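Local coordinates for pseudoalteromonas arctica PAMC 21717 (Pseudoalteromonas arctica, PDB 5YL7), which probably cleaves peptide bonds as a cold-active, calcium-binding serine protease of the subtilase family, at residues Pro46-Leu50 against Ser271-Gly275; Pro3-Phe8 against Asn113-Ala119; Thr42-Pro46 against Ala77-Asp82; Gln95-Trp99 against Gly265-Pro269; Ala252-Glu256 against Tyr274-Gln278. All coordinates share one frame; numbering follows the deposited sequence.

None of the five contacts is wholly buried; each joins loops near the surface or sets a loop against an edge. Contacts 1 and 2 meet at one calcium ion: metal coordination carries contact 2, whereas contact 1 rests on an imidazole and a carboxylate and lends the ion Asp49. Contact 3 shares Pro46 with contact 1 but relies on backbone pairing and arginine packing, and it touches contact 4, where side chains seek backbone carbonyls in the loop between strands 258-263 and 272-277. Contacts 1 and 5 both use strand 272-277, the latter through one hydrogen bond to an asparagine amide oxygen and a tyrosine face.

Contact 1: residues Pro46-Leu50 against Ser271-Gly275; sequences PHADL and SDSYG. With CA (calcium ion), chain C.
The His47 imidazole carries the Asp272 side chain over one face, CB lying 3.6 Å above its plane and offset toward the rim, with the carboxylate nearly parallel to the ring at 5°. At the edge of the imidazole sit the Ser273 carbonyl and the Tyr274 hydroxyl; His47 NE2 donates to Ser273 O at 2.8 Å, staying in its own ring plane but reaching the oxygen from above the carbonyl plane. NE2 also lies over one face of the Tyr274 ring, though the two rings meet obliquely, planes at 58°. The other ring nitrogen, ND1, accepts from Asp49 N at 2.8 Å. Both nitrogens are thus engaged, which fixes the rotation of the ring. It reaches the strand because CG stands opposite the backbone N across the CA-CB bond (chi1 -171°). Tyr274 OH also packs 3.5 Å from Asp49 CB. Asp272 OD2 takes a nearly straight bond from Ala48 N, 2.9 Å, and a water links the same oxygen to Pro46 O. Asp49 grips a calcium ion with both carboxylate oxygens. The arrangement ties the loop after strand 36-41 to the antiparallel pair 258-263 and 272-277, beside a calcium site of this subtilase fold that Asp5, Val111, Asn114, Glu116 and Val118 complete.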
# COMPACT_ATOMS: atom_id res chain seq x y z
N PRO A 46 -15.66 5.75 -0.67
CA PRO A 46 -15.48 7.11 -0.13
C PRO A 46 -15.78 7.19 1.36
O PRO A 46 -16.64 7.97 1.84
CB PRO A 46 -16.46 7.94 -0.99
CG PRO A 46 -17.58 6.98 -1.13
CD PRO A 46 -16.92 5.66 -1.46
N HIS A 47 -15.04 6.43 2.11
CA HIS A 47 -15.21 6.31 3.58
C HIS A 47 -15.12 7.71 4.16
O HIS A 47 -14.24 8.51 3.80
CB HIS A 47 -14.11 5.36 4.10
CG HIS A 47 -14.27 4.96 5.53
ND1 HIS A 47 -14.24 5.85 6.58
CD2 HIS A 47 -14.32 3.71 6.03
CE1 HIS A 47 -14.31 5.12 7.70
NE2 HIS A 47 -14.36 3.82 7.38
N ALA A 48 -15.96 7.96 5.12
CA ALA A 48 -15.94 9.25 5.83
C ALA A 48 -14.64 9.67 6.42
O ALA A 48 -14.30 10.84 6.57
CB ALA A 48 -17.00 9.28 6.95
N ASP A 49 -13.80 8.63 6.79
CA ASP A 49 -12.49 8.89 7.38
C ASP A 49 -11.32 8.84 6.39
O ASP A 49 -10.18 8.72 6.75
CB ASP A 49 -12.19 7.98 8.58
CG ASP A 49 -11.34 8.57 9.64
OD1 ASP A 49 -11.40 9.81 9.84
OD2 ASP A 49 -10.56 7.80 10.31
N LEU A 50 -11.69 8.89 5.10
CA LEU A 50 -10.68 8.80 4.00
C LEU A 50 -10.93 9.83 2.91
O LEU A 50 -9.97 10.34 2.31
CB LEU A 50 -10.77 7.36 3.40
CG LEU A 50 -9.78 7.05 2.28
CD1 LEU A 50 -8.33 7.24 2.75
CD2 LEU A 50 -10.06 5.68 1.75
N SER A 271 -22.25 0.09 4.60
CA SER A 271 -21.74 1.12 5.49
C SER A 271 -20.23 1.10 5.70
O SER A 271 -19.58 0.01 5.68
CB SER A 271 -22.47 1.06 6.83
OG SER A 271 -22.21 -0.14 7.39
N ASP A 272 -19.65 2.23 5.99
CA ASP A 272 -18.26 2.40 6.39
C ASP A 272 -18.02 1.54 7.64
O ASP A 272 -18.83 1.52 8.57
CB ASP A 272 -17.91 3.81 6.66
CG ASP A 272 -17.95 4.74 5.43
OD1 ASP A 272 -17.80 4.22 4.30
OD2 ASP A 272 -17.95 5.98 5.66
N SER A 273 -16.80 0.99 7.76
CA SER A 273 -16.36 0.33 8.99
C SER A 273 -14.88 0.54 9.17
O SER A 273 -14.20 1.19 8.34
CB SER A 273 -16.78 -1.10 8.92
OG SER A 273 -16.06 -1.78 7.91
N TYR A 274 -14.34 -0.03 10.24
CA TYR A 274 -12.91 -0.15 10.47
C TYR A 274 -12.58 -1.55 10.68
O TYR A 274 -13.36 -2.27 11.36
CB TYR A 274 -12.44 0.70 11.65
CG TYR A 274 -12.81 2.14 11.51
CD1 TYR A 274 -12.09 3.04 10.73
CD2 TYR A 274 -13.98 2.67 12.14
CE1 TYR A 274 -12.51 4.33 10.52
CE2 TYR A 274 -14.39 3.95 11.86
CZ TYR A 274 -13.61 4.79 11.13
OH TYR A 274 -13.97 6.09 10.87
N GLY A 275 -11.53 -2.10 10.13
CA GLY A 275 -11.22 -3.49 10.25
C GLY A 275 -9.74 -3.77 10.29
O GLY A 275 -8.90 -2.99 9.85
CA CA C . -9.60 9.81 11.49
O HOH W 1 -19.02 7.32 3.45

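Contact 2: residues Pro3-Phe8 against Asn113-Ala119; sequences PNDPRF and NNGEGVA. With CA (calcium ion), chain C.
Asp5 meets the 113-119 loop with its two carboxylate oxygens doing different work: OD2 binds the calcium ion at 2.4 Å, while OD1 accepts from Asn113 N at 2.8 Å through its syn lone pair. This is the tight part of the contact. Asn114 OD1, Glu116 O and Val118 O crowd round the same ion; Asn114 OD1 comes within 2.9 Å of Asp5 OD2, a closeness the shared metal makes tolerable. Asp49 and Val111 complete the site, by which a subtilase calcium ion joins the N-terminal segment to the loop between helix 100-109 and strand 126-131. Behind it, Gly117 O takes the backbone N of Arg7, a residue inside the type I turn from Asp5 to Phe8, and Pro3 CG and Phe8 CD1 both rest against the methyl of Ala119. The solvent side is held more lightly. There the Asn4 and Asn113 side chains each accept a backbone amide, their planes 76° apart: Asn113 OD1 accepts from Asn4 N at 3.0 Å, and Asn4 OD1 receives the amide of Gly115 over a more bent path, 139° at the hydrogen. A water spans Asn4 ND2 and Asn113 O. The bent Arg7 chain leads away from the loop to a salt bridge with Asp10.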
# COMPACT_ATOMS: atom_id res chain seq x y z
N PRO A 3 -2.13 11.99 17.34
CA PRO A 3 -3.43 12.47 16.97
C PRO A 3 -4.56 12.10 17.89
O PRO A 3 -4.43 11.21 18.66
CB PRO A 3 -3.59 11.95 15.58
CG PRO A 3 -2.86 10.73 15.57
CD PRO A 3 -1.63 10.91 16.47
N ASN A 4 -5.65 12.80 17.66
CA ASN A 4 -6.80 12.60 18.49
C ASN A 4 -7.84 11.56 18.08
O ASN A 4 -8.80 11.24 18.72
CB ASN A 4 -7.53 13.96 18.69
CG ASN A 4 -8.32 14.37 17.53
OD1 ASN A 4 -8.55 13.66 16.54
ND2 ASN A 4 -8.99 15.54 17.67
N ASP A 5 -7.47 10.82 16.99
CA ASP A 5 -8.41 9.85 16.49
C ASP A 5 -8.67 8.74 17.52
O ASP A 5 -7.70 8.20 18.03
CB ASP A 5 -7.88 9.30 15.14
CG ASP A 5 -7.57 10.41 14.18
OD1 ASP A 5 -6.53 11.06 14.38
OD2 ASP A 5 -8.35 10.73 13.26
N PRO A 6 -9.93 8.36 17.74
CA PRO A 6 -10.21 7.50 18.87
C PRO A 6 -9.69 6.10 18.70
O PRO A 6 -9.50 5.39 19.68
CB PRO A 6 -11.73 7.52 18.96
CG PRO A 6 -12.16 7.99 17.54
CD PRO A 6 -11.15 8.96 17.12
N ARG A 7 -9.48 5.61 17.47
CA ARG A 7 -8.88 4.31 17.27
C ARG A 7 -7.36 4.32 17.16
O ARG A 7 -6.77 3.24 16.94
CB ARG A 7 -9.50 3.62 16.05
CG ARG A 7 -10.98 3.44 16.14
CD ARG A 7 -11.42 2.56 17.22
NE ARG A 7 -11.04 1.19 17.04
CZ ARG A 7 -11.65 0.29 16.35
NH1 ARG A 7 -12.72 0.54 15.60
NH2 ARG A 7 -11.16 -0.97 16.33
N PHE A 8 -6.69 5.43 17.28
CA PHE A 8 -5.22 5.49 17.22
C PHE A 8 -4.59 4.53 18.14
O PHE A 8 -3.64 3.84 17.78
CB PHE A 8 -4.72 6.90 17.47
CG PHE A 8 -3.23 6.99 17.44
CD1 PHE A 8 -2.49 6.98 16.28
CD2 PHE A 8 -2.56 7.04 18.65
CE1 PHE A 8 -1.11 7.02 16.36
CE2 PHE A 8 -1.22 7.09 18.72
CZ PHE A 8 -0.49 7.08 17.59
N ASN A 113 -6.65 13.46 13.00
CA ASN A 113 -6.97 14.63 13.90
C ASN A 113 -8.29 15.12 13.64
O ASN A 113 -8.56 16.32 13.93
CB ASN A 113 -5.93 15.72 13.78
CG ASN A 113 -4.82 15.44 14.63
OD1 ASN A 113 -5.03 15.07 15.81
ND2 ASN A 113 -3.63 15.72 14.11
N ASN A 114 -9.23 14.31 13.17
CA ASN A 114 -10.63 14.68 12.96
C ASN A 114 -11.56 14.09 14.02
O ASN A 114 -12.76 14.06 13.84
CB ASN A 114 -11.12 14.38 11.53
CG ASN A 114 -11.14 12.88 11.22
OD1 ASN A 114 -10.46 12.08 11.90
ND2 ASN A 114 -11.95 12.48 10.27
N GLY A 115 -11.00 13.52 15.09
CA GLY A 115 -11.80 13.01 16.13
C GLY A 115 -12.63 11.84 15.87
O GLY A 115 -13.59 11.46 16.58
N GLU A 116 -12.30 11.12 14.74
CA GLU A 116 -13.11 10.07 14.19
C GLU A 116 -12.19 8.90 13.73
O GLU A 116 -11.17 9.22 13.13
CB GLU A 116 -13.90 10.54 12.95
CG GLU A 116 -14.82 9.56 12.36
CD GLU A 116 -15.67 10.18 11.22
OE1 GLU A 116 -16.41 9.36 10.60
OE2 GLU A 116 -15.54 11.42 10.96
N GLY A 117 -12.55 7.69 14.00
CA GLY A 117 -11.88 6.55 13.31
C GLY A 117 -10.42 6.52 13.65
O GLY A 117 -9.95 6.58 14.79
N VAL A 118 -9.63 6.31 12.58
CA VAL A 118 -8.21 6.03 12.56
C VAL A 118 -7.31 7.15 12.12
O VAL A 118 -7.86 8.23 11.68
CB VAL A 118 -7.95 4.74 11.67
CG1 VAL A 118 -8.61 3.51 12.25
CG2 VAL A 118 -8.43 4.99 10.27
N ALA A 119 -6.00 6.93 12.16
CA ALA A 119 -5.05 7.81 11.57
C ALA A 119 -4.37 7.16 10.37
O ALA A 119 -4.47 5.94 10.18
CB ALA A 119 -4.03 8.24 12.61
CA CA C . -9.60 9.81 11.49
O HOH W 2 -10.78 17.00 15.87

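Contact 3: residues Thr42-Pro46 against Ala77-Asp82; sequences TGYRP and ARDPGD
Arg78 runs beneath Tyr44 as an extended chain, its CG lying over one face of the phenol ring, 4.0 Å from the centroid, while its guanidinium stands nearly upright to that ring at 80°. Tyr44 OH therefore meets the edge of the guanidinium, where Arg78 NE gives Tyr44 OH a weak 3.4 Å bond; a water joins Tyr44 OH to Arg78 NH2. Pro46 CG lies over one guanidinium face, 3.5 Å above its plane. Shortening Arg78 to an alanine is likely to leave the Tyr44 face and the Pro46 ring without their shared packing partner, and the phenol oxygen without its weak NE donor.

Arg45 is folded where Arg78 is extended: bends at chi2 and chi3 bring NH2 to Asp79 O, to which it donates at 2.9 Å, and its guanidinium stands at 82° to that of Arg78, whose CD lies over one of its faces. The two like charges come to 4.1 Å between the NH1 atoms. Asp79 points its carboxylate at Thr42: Thr42 OG1 donates to Asp79 OD2 at 2.9 Å from above the carboxylate plane, and OD1 closes an Asx turn with Gly81 N. A water connects Asp79 OD2 with Gly43 O.

Beneath the side chains, Asp79 N binds Tyr44 O at 2.9 Å, and Tyr44 N reaches Ala77 O, making a single beta bridge between Tyr44 and Arg78. Gly43 passes so close to Ala77 O that a side chain would clash. The bridge ties the loop leaving strand 36-41 of the parallel subtilase sheet to the loop between helices 64-67 and 100-109, beside the probable catalytic triad, which Thr42 touches.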
# COMPACT_ATOMS: atom_id res chain seq x y z
N THR A 42 -7.64 -2.43 -5.52
CA THR A 42 -8.99 -2.80 -5.91
C THR A 42 -9.92 -1.59 -6.13
O THR A 42 -11.09 -1.80 -6.46
CB THR A 42 -9.63 -3.79 -4.90
OG1 THR A 42 -9.84 -3.05 -3.65
CG2 THR A 42 -8.77 -4.97 -4.62
N GLY A 43 -9.41 -0.39 -5.93
CA GLY A 43 -10.22 0.78 -5.85
C GLY A 43 -10.51 1.21 -4.46
O GLY A 43 -9.89 0.70 -3.51
N TYR A 44 -11.44 2.12 -4.26
CA TYR A 44 -11.77 2.64 -2.91
C TYR A 44 -13.27 2.81 -2.74
O TYR A 44 -13.99 2.94 -3.74
CB TYR A 44 -11.04 3.94 -2.64
CG TYR A 44 -11.62 5.11 -3.37
CD1 TYR A 44 -11.53 5.30 -4.74
CD2 TYR A 44 -12.38 6.09 -2.72
CE1 TYR A 44 -12.14 6.30 -5.37
CE2 TYR A 44 -12.99 7.10 -3.37
CZ TYR A 44 -12.87 7.22 -4.68
OH TYR A 44 -13.47 8.24 -5.39
N ARG A 45 -13.69 2.86 -1.47
CA ARG A 45 -14.99 3.46 -1.17
C ARG A 45 -14.75 4.77 -0.51
O ARG A 45 -13.72 4.99 0.18
CB ARG A 45 -15.81 2.56 -0.26
CG ARG A 45 -16.18 1.22 -0.83
CD ARG A 45 -16.76 1.23 -2.19
NE ARG A 45 -17.87 2.18 -2.32
CZ ARG A 45 -18.43 2.49 -3.51
NH1 ARG A 45 -19.33 3.45 -3.55
NH2 ARG A 45 -18.05 1.88 -4.58
N PRO A 46 -15.66 5.75 -0.67
CA PRO A 46 -15.48 7.11 -0.13
C PRO A 46 -15.78 7.19 1.36
O PRO A 46 -16.64 7.97 1.84
CB PRO A 46 -16.46 7.94 -0.99
CG PRO A 46 -17.58 6.98 -1.13
CD PRO A 46 -16.92 5.66 -1.46
N ALA A 77 -12.51 5.17 -10.13
CA ALA A 77 -11.70 4.13 -9.48
C ALA A 77 -12.33 3.61 -8.25
O ALA A 77 -11.69 2.94 -7.42
CB ALA A 77 -10.31 4.71 -9.18
N ARG A 78 -13.63 3.89 -7.97
CA ARG A 78 -14.27 3.25 -6.86
C ARG A 78 -14.35 1.76 -7.00
O ARG A 78 -14.40 1.21 -8.10
CB ARG A 78 -15.66 3.87 -6.60
CG ARG A 78 -15.56 5.22 -6.00
CD ARG A 78 -16.90 5.90 -5.80
NE ARG A 78 -16.74 7.24 -5.28
CZ ARG A 78 -17.71 7.97 -4.66
NH1 ARG A 78 -18.87 7.45 -4.43
NH2 ARG A 78 -17.41 9.18 -4.26
N ASP A 79 -14.34 1.06 -5.86
CA ASP A 79 -14.38 -0.38 -5.82
C ASP A 79 -15.82 -0.83 -5.79
O ASP A 79 -16.52 -0.57 -4.79
CB ASP A 79 -13.66 -0.86 -4.56
CG ASP A 79 -13.43 -2.31 -4.46
OD1 ASP A 79 -14.01 -3.09 -5.26
OD2 ASP A 79 -12.71 -2.73 -3.51
N PRO A 80 -16.31 -1.55 -6.81
CA PRO A 80 -17.70 -2.08 -6.78
C PRO A 80 -17.84 -3.26 -5.92
O PRO A 80 -18.99 -3.73 -5.72
CB PRO A 80 -17.95 -2.39 -8.22
CG PRO A 80 -16.58 -2.86 -8.77
CD PRO A 80 -15.61 -1.95 -8.02
N GLY A 81 -16.77 -3.85 -5.45
CA GLY A 81 -16.69 -5.07 -4.75
C GLY A 81 -16.14 -6.22 -5.58
O GLY A 81 -16.62 -6.42 -6.68
N ASP A 82 -15.20 -6.92 -5.03
CA ASP A 82 -14.50 -8.04 -5.73
C ASP A 82 -14.91 -9.40 -5.26
O ASP A 82 -14.25 -10.41 -5.57
CB ASP A 82 -12.97 -7.82 -5.74
CG ASP A 82 -12.39 -7.92 -4.41
OD1 ASP A 82 -13.09 -8.27 -3.43
OD2 ASP A 82 -11.20 -7.65 -4.18
O HOH W 3 -11.62 -0.94 -1.80
O HOH W 4 -14.58 10.06 -3.93

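Contact 4: residues Gln95-Trp99 against Gly265-Pro269; sequences QNSSW and GSSTP
With chi1 at -46°, Trp99 swings CG to the side opposite its carbonyl carbon and sends the indole toward the 265-269 loop, while Ser97, at -70°, aims OG at the same loop. The indole NE1 donates to Gly265 O at 2.9 Å; the oxygen lies in the ring plane, and the N-H points at a lone pair within the carbonyl plane. Farther along the ring, CH2 packs 3.7 Å from Pro269 CB, and CZ2 passes 3.3 Å from Ser267 O. Ser97 CB rests over one indole face, 3.4 Å above its plane.

Two more bonds come from Ser97. Its OG donates to Ser267 O at 2.7 Å, again on a lone pair in the carbonyl plane, whereas its backbone N reaches Ser266 O at 2.8 Å from above the Ser266 carbonyl plane. Three successive carbonyls, of Gly265, Ser266 and Ser267, are thereby each given a donor from the 95-99 segment. Asn96 lies alongside Ser266, its CB 3.3 Å from Ser266 O, and a water donates to both Ser97 O and Gly265 O. A leucine at Trp99 would probably leave Gly265 O without its indole donor and open a gap beside Pro269.

Tyr262 meets the indole edge-to-face, and Trp99 occupies the N-cap position of helix 100-109, just before His100 of the probable catalytic triad. Since the 95-99 side supplies the protein donors, the 265-269 loop is held through its main-chain carbonyls, with no serine hydroxyl of that loop among the bonds across the contact.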
# COMPACT_ATOMS: atom_id res chain seq x y z
N GLN A 95 -15.81 -16.09 -1.94
CA GLN A 95 -15.10 -15.08 -1.14
C GLN A 95 -15.91 -13.78 -1.14
O GLN A 95 -16.41 -13.36 -2.15
CB GLN A 95 -13.75 -14.72 -1.79
CG GLN A 95 -12.80 -15.92 -1.97
CD GLN A 95 -12.35 -16.46 -0.63
OE1 GLN A 95 -11.96 -15.67 0.27
NE2 GLN A 95 -12.44 -17.84 -0.45
N ASN A 96 -16.00 -13.21 0.04
CA ASN A 96 -16.57 -11.85 0.17
C ASN A 96 -15.65 -10.80 -0.37
O ASN A 96 -14.46 -11.05 -0.64
CB ASN A 96 -16.85 -11.59 1.64
CG ASN A 96 -18.06 -12.36 2.20
OD1 ASN A 96 -18.83 -12.94 1.48
ND2 ASN A 96 -18.32 -12.11 3.48
N SER A 97 -16.20 -9.62 -0.57
CA SER A 97 -15.35 -8.51 -1.07
C SER A 97 -14.30 -8.18 -0.08
O SER A 97 -14.46 -8.14 1.08
CB SER A 97 -16.27 -7.32 -1.34
OG SER A 97 -17.11 -7.54 -2.45
N SER A 98 -13.13 -7.88 -0.64
CA SER A 98 -11.95 -7.57 0.15
C SER A 98 -11.89 -6.17 0.70
O SER A 98 -11.28 -5.89 1.72
CB SER A 98 -10.64 -7.78 -0.67
OG SER A 98 -10.53 -6.86 -1.71
N TRP A 99 -12.46 -5.23 -0.06
CA TRP A 99 -12.27 -3.78 0.22
C TRP A 99 -10.80 -3.45 0.47
O TRP A 99 -10.44 -2.55 1.19
CB TRP A 99 -13.14 -3.25 1.34
CG TRP A 99 -14.53 -3.72 1.19
CD1 TRP A 99 -15.24 -4.57 2.03
CD2 TRP A 99 -15.41 -3.43 0.10
NE1 TRP A 99 -16.49 -4.81 1.52
CE2 TRP A 99 -16.64 -4.13 0.33
CE3 TRP A 99 -15.35 -2.63 -1.05
CZ2 TRP A 99 -17.67 -4.12 -0.60
CZ3 TRP A 99 -16.34 -2.67 -1.96
CH2 TRP A 99 -17.54 -3.40 -1.71
N GLY A 265 -19.76 -4.28 3.64
CA GLY A 265 -20.48 -5.07 2.67
C GLY A 265 -19.89 -6.45 2.45
O GLY A 265 -18.67 -6.55 2.23
N SER A 266 -20.67 -7.49 2.35
CA SER A 266 -20.15 -8.80 1.98
C SER A 266 -19.88 -8.87 0.52
O SER A 266 -18.96 -9.63 0.12
CB SER A 266 -21.11 -9.90 2.45
OG SER A 266 -22.34 -9.66 1.98
N SER A 267 -20.60 -8.21 -0.36
CA SER A 267 -20.42 -8.27 -1.80
C SER A 267 -20.46 -6.88 -2.30
O SER A 267 -19.42 -6.20 -2.54
CB SER A 267 -21.44 -9.17 -2.54
OG SER A 267 -22.77 -8.83 -2.15
N THR A 268 -21.66 -6.28 -2.46
CA THR A 268 -21.82 -4.88 -2.77
C THR A 268 -21.39 -3.98 -1.62
O THR A 268 -21.48 -4.42 -0.45
CB THR A 268 -23.28 -4.61 -3.22
OG1 THR A 268 -24.15 -5.21 -2.27
CG2 THR A 268 -23.49 -5.30 -4.59
N PRO A 269 -21.02 -2.76 -1.88
CA PRO A 269 -20.60 -1.90 -0.76
C PRO A 269 -21.76 -1.58 0.19
O PRO A 269 -22.90 -1.44 -0.29
CB PRO A 269 -20.05 -0.66 -1.42
CG PRO A 269 -20.51 -0.66 -2.80
CD PRO A 269 -20.90 -2.05 -3.16
O HOH W 5 -16.56 -8.18 2.86

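Contact 5: residues Ala252-Glu256 against Tyr274-Gln278; sequences ANDSE and YGYSQ
Ser255 lies over one face of the Tyr276 ring, and this CH-pi contact provides much of the packing. Ser255 CA sits 3.5 Å from the ring centroid and only 5° off its normal, almost exactly over the middle of the face, while CB reaches the far end, 3.4 Å from Tyr276 CZ. The phenol is brought beneath the loop by a chi1 of -60°, which sets CG beside the backbone N. Close to the root of the side chain, Asp254 O approaches Tyr276 CB at 3.2 Å, and Asn253 O comes near CD2, so two loop carbonyls lie close to the base of the ring.

One direct hydrogen bond joins the segments. Tyr276 N donates to Asn253 OD1 at 2.8 Å, a nearly straight bond of 164° that meets the oxygen close to the line of its C=O. The Asn253 side chain crosses that of the tyrosine at about a right angle.

Water adds to this polar link: one molecule accepts from Asn253 N and gives a weak bond to Tyr276 O. Within the loop itself, Asp254 OD1 takes the backbone N of Glu256 at 2.9 Å, closing an Asx turn that shapes the backbone around Ser255.

Glu256 carries a salt bridge to Arg226, and the Tyr276 hydroxyl has a weak bond to Arg7. The loop lies between strands 242-245 and 258-263 in the chain and packs on strand 272-277, which pairs antiparallel with 258-263 and leads into helix 280-297.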
# COMPACT_ATOMS: atom_id res chain seq x y z
N ALA A 252 -10.26 -14.10 12.10
CA ALA A 252 -10.69 -12.95 11.29
C ALA A 252 -10.93 -11.74 12.16
O ALA A 252 -11.48 -11.77 13.20
CB ALA A 252 -11.94 -13.32 10.46
N ASN A 253 -10.38 -10.63 11.66
CA ASN A 253 -10.50 -9.34 12.35
C ASN A 253 -9.84 -9.29 13.71
O ASN A 253 -10.11 -8.42 14.51
CB ASN A 253 -12.02 -8.89 12.49
CG ASN A 253 -12.14 -7.41 12.56
OD1 ASN A 253 -11.46 -6.68 11.85
ND2 ASN A 253 -13.05 -6.91 13.38
N ASP A 254 -8.87 -10.19 13.96
CA ASP A 254 -8.08 -10.16 15.18
C ASP A 254 -7.35 -8.81 15.32
O ASP A 254 -6.66 -8.39 14.35
CB ASP A 254 -7.05 -11.34 15.02
CG ASP A 254 -6.02 -11.49 16.12
OD1 ASP A 254 -5.96 -10.72 17.06
OD2 ASP A 254 -5.25 -12.50 15.91
N SER A 255 -7.36 -8.17 16.49
CA SER A 255 -6.76 -6.93 16.75
C SER A 255 -5.24 -6.92 16.73
O SER A 255 -4.60 -5.86 16.83
CB SER A 255 -7.33 -6.24 17.96
OG SER A 255 -7.03 -7.07 19.11
N GLU A 256 -4.66 -8.12 16.64
CA GLU A 256 -3.22 -8.22 16.34
C GLU A 256 -2.90 -7.76 14.90
O GLU A 256 -1.72 -7.55 14.54
CB GLU A 256 -2.70 -9.65 16.52
CG GLU A 256 -2.72 -10.16 17.96
CD GLU A 256 -1.82 -9.41 18.82
OE1 GLU A 256 -0.56 -9.65 18.70
OE2 GLU A 256 -2.16 -8.46 19.50
N TYR A 274 -14.34 -0.03 10.24
CA TYR A 274 -12.91 -0.15 10.47
C TYR A 274 -12.58 -1.55 10.68
O TYR A 274 -13.36 -2.27 11.36
CB TYR A 274 -12.44 0.70 11.65
CG TYR A 274 -12.81 2.14 11.51
CD1 TYR A 274 -12.09 3.04 10.73
CD2 TYR A 274 -13.98 2.67 12.14
CE1 TYR A 274 -12.51 4.33 10.52
CE2 TYR A 274 -14.39 3.95 11.86
CZ TYR A 274 -13.61 4.79 11.13
OH TYR A 274 -13.97 6.09 10.87
N GLY A 275 -11.53 -2.10 10.13
CA GLY A 275 -11.22 -3.49 10.25
C GLY A 275 -9.74 -3.77 10.29
O GLY A 275 -8.90 -2.99 9.85
N TYR A 276 -9.43 -4.89 10.99
CA TYR A 276 -8.07 -5.38 11.10
C TYR A 276 -7.78 -6.41 10.06
O TYR A 276 -8.49 -7.38 9.94
CB TYR A 276 -7.80 -6.02 12.51
CG TYR A 276 -7.97 -5.16 13.69
CD1 TYR A 276 -6.95 -4.35 14.20
CD2 TYR A 276 -9.18 -5.17 14.38
CE1 TYR A 276 -7.14 -3.57 15.35
CE2 TYR A 276 -9.35 -4.39 15.53
CZ TYR A 276 -8.35 -3.66 15.98
OH TYR A 276 -8.47 -2.85 17.13
N SER A 277 -6.70 -6.18 9.28
CA SER A 277 -6.30 -7.08 8.21
C SER A 277 -4.84 -7.41 8.39
O SER A 277 -4.15 -6.82 9.21
CB SER A 277 -6.52 -6.46 6.86
OG SER A 277 -7.93 -6.40 6.53
N GLN A 278 -4.33 -8.31 7.62
CA GLN A 278 -2.89 -8.67 7.66
C GLN A 278 -2.34 -8.95 6.28
O GLN A 278 -3.06 -9.37 5.40
CB GLN A 278 -2.60 -9.87 8.53
CG GLN A 278 -3.16 -11.17 8.06
CD GLN A 278 -2.71 -12.40 8.82
OE1 GLN A 278 -1.96 -12.32 9.76
NE2 GLN A 278 -3.14 -13.53 8.35
O HOH W 6 -8.62 -10.71 9.26
O HOH W 7 -14.49 -4.32 12.08